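Local coordinates for protein glutamyl-tRNA synthetase (Methanothermobacter thermautotrophicus, PDB 3AII) that attaches glutamate to tRNA as a non-discriminating synthetase, first activating the amino acid with ATP as glutamyl-AMP and then passing it to the acceptor end, at residues Gly107-Gly112 / Gly353-Ile358. Residues are numbered along the deposited sequence; the frame is centred on the assembly and turned at random.
Sequences GPLHIG and GTLRAI
Pro108 CB meets the Arg356 guanidinium obliquely, the two side chains crossing at about a right angle with CB 3.8 Å from Arg356 CD, while a water lies at the guanidinium edge, in its plane. The arginine's charge is matched by Asp154 of helix 147-158, whose carboxylate also accepts from Leu109 N. The other flat group, the His110 imidazole, receives Gly112 N at its edge, in plane, through a weak N-cap bond to ND1; chi1 of 53°, with CG between the backbone N and the carbonyl carbon, brings ND1 back to the start of its own helix, edge on, and His110 CB rests on Gly353 O at 3.5 Å. Backbones join around a single bridge, His110 with Thr354. Leu355 N donates to Leu109 O at 2.9 Å and nearly straight (169°), and the water donates to that same oxygen while accepting from Arg356 N. Ile111 N reaches Gly353 O only weakly, at 3.4 Å. Thr354 N-caps helix 355-360, its OG1 accepting from Ala357 N and also hydrogen-bonded to Trp347 O. Among the aliphatic groups, Leu355 CD1 packs on Leu109 CB at 3.8 Å and its CD2 faces Ile111 CD1, which also meets Ile358 CD1 at 3.9 Å. An alanine in place of Leu355 would probably leave a gap beside Leu109 CB and Ile111 CD1, which its methyls now fill. The HIGH region, a class I synthetase signature, is thus joined to the start of helix 355-360 by backbone bonds, where one carbonyl oxygen takes two donors, and by buried aliphatic packing.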
loop_
_atom_site.group_PDB
_atom_site.type_symbol
_atom_site.label_atom_id
_atom_site.label_comp_id
_atom_site.label_asym_id
_atom_site.label_seq_id
_atom_site.Cartn_x
_atom_site.Cartn_y
_atom_site.Cartn_z
ATOM N N GLY A 107 -10.010 2.404 4.383
ATOM C CA GLY A 107 -9.271 3.410 3.628
ATOM C C GLY A 107 -8.734 2.728 2.383
ATOM O O GLY A 107 -9.097 1.594 2.105
ATOM N N PRO A 108 -7.861 3.408 1.625
ATOM C CA PRO A 108 -7.300 2.801 0.411
ATOM C C PRO A 108 -6.233 1.762 0.751
ATOM O O PRO A 108 -5.865 1.636 1.920
ATOM C CB PRO A 108 -6.678 3.994 -0.308
ATOM C CG PRO A 108 -6.233 4.880 0.807
ATOM C CD PRO A 108 -7.302 4.743 1.884
ATOM N N LEU A 109 -5.740 1.034 -0.250
ATOM C CA LEU A 109 -4.788 -0.055 -0.003
ATOM C C LEU A 109 -3.372 0.392 0.379
ATOM O O LEU A 109 -2.872 1.418 -0.086
ATOM C CB LEU A 109 -4.707 -0.970 -1.223
ATOM C CG LEU A 109 -6.022 -1.563 -1.723
ATOM C CD1 LEU A 109 -5.743 -2.561 -2.833
ATOM C CD2 LEU A 109 -6.786 -2.229 -0.563
ATOM N N HIS A 110 -2.726 -0.400 1.229
ATOM C CA HIS A 110 -1.320 -0.185 1.545
ATOM C C HIS A 110 -0.480 -1.370 1.075
ATOM O O HIS A 110 -0.982 -2.285 0.434
ATOM C CB HIS A 110 -1.115 0.112 3.036
ATOM C CG HIS A 110 -1.729 -0.900 3.950
ATOM N ND1 HIS A 110 -1.222 -2.173 4.098
ATOM C CD2 HIS A 110 -2.801 -0.823 4.774
ATOM C CE1 HIS A 110 -1.960 -2.839 4.970
ATOM N NE2 HIS A 110 -2.924 -2.042 5.394
ATOM N N ILE A 111 0.822 -1.335 1.342
ATOM C CA ILE A 111 1.713 -2.387 0.856
ATOM C C ILE A 111 1.343 -3.796 1.310
ATOM O O ILE A 111 1.460 -4.759 0.545
ATOM C CB ILE A 111 3.198 -2.079 1.205
ATOM C CG1 ILE A 111 3.779 -1.113 0.184
ATOM C CG2 ILE A 111 4.025 -3.352 1.206
ATOM C CD1 ILE A 111 3.989 -1.740 -1.176
ATOM N N GLY A 112 0.874 -3.923 2.549
ATOM C CA GLY A 112 0.387 -5.196 3.047
ATOM C C GLY A 112 -0.747 -5.745 2.197
ATOM O O GLY A 112 -0.762 -6.922 1.843
ATOM N N GLY A 353 2.273 4.830 3.848
ATOM C CA GLY A 353 2.623 3.639 3.095
ATOM C C GLY A 353 1.519 3.179 2.159
ATOM O O GLY A 353 1.482 2.017 1.768
ATOM N N THR A 354 0.611 4.080 1.798
ATOM C CA THR A 354 -0.450 3.723 0.861
ATOM C C THR A 354 0.117 3.527 -0.541
ATOM O O THR A 354 1.160 4.092 -0.883
ATOM C CB THR A 354 -1.539 4.806 0.785
ATOM O OG1 THR A 354 -0.949 6.053 0.411
ATOM C CG2 THR A 354 -2.228 4.977 2.139
ATOM N N LEU A 355 -0.563 2.724 -1.353
ATOM C CA LEU A 355 -0.190 2.636 -2.764
ATOM C C LEU A 355 -0.266 4.017 -3.426
ATOM O O LEU A 355 0.553 4.354 -4.283
ATOM C CB LEU A 355 -1.084 1.626 -3.486
ATOM C CG LEU A 355 -1.005 0.207 -2.900
ATOM C CD1 LEU A 355 -1.836 -0.754 -3.763
ATOM C CD2 LEU A 355 0.435 -0.265 -2.791
ATOM N N ARG A 356 -1.241 4.825 -3.027
ATOM C CA ARG A 356 -1.369 6.174 -3.584
ATOM C C ARG A 356 -0.155 7.051 -3.292
ATOM O O ARG A 356 0.352 7.741 -4.184
ATOM C CB ARG A 356 -2.668 6.837 -3.101
ATOM C CG ARG A 356 -3.882 6.230 -3.789
ATOM C CD ARG A 356 -5.190 6.293 -2.990
ATOM N NE ARG A 356 -6.193 5.585 -3.782
ATOM C CZ ARG A 356 -7.103 6.172 -4.545
ATOM N NH1 ARG A 356 -7.203 7.497 -4.576
ATOM N NH2 ARG A 356 -7.932 5.434 -5.266
ATOM N N ALA A 357 0.330 7.018 -2.054
ATOM C CA ALA A 357 1.501 7.807 -1.706
ATOM C C ALA A 357 2.721 7.340 -2.488
ATOM O O ALA A 357 3.470 8.164 -3.025
ATOM C CB ALA A 357 1.770 7.742 -0.207
ATOM N N ILE A 358 2.949 6.030 -2.558
ATOM C CA ILE A 358 4.157 5.582 -3.257
ATOM C C ILE A 358 4.068 5.796 -4.769
ATOM O O ILE A 358 5.072 6.134 -5.411
ATOM C CB ILE A 358 4.594 4.146 -2.902
ATOM C CG1 ILE A 358 3.528 3.122 -3.271
ATOM C CG2 ILE A 358 4.926 4.044 -1.416
ATOM C CD1 ILE A 358 3.978 1.686 -3.053
HETATM O O HOH W 1 -3.664 3.537 -1.916
#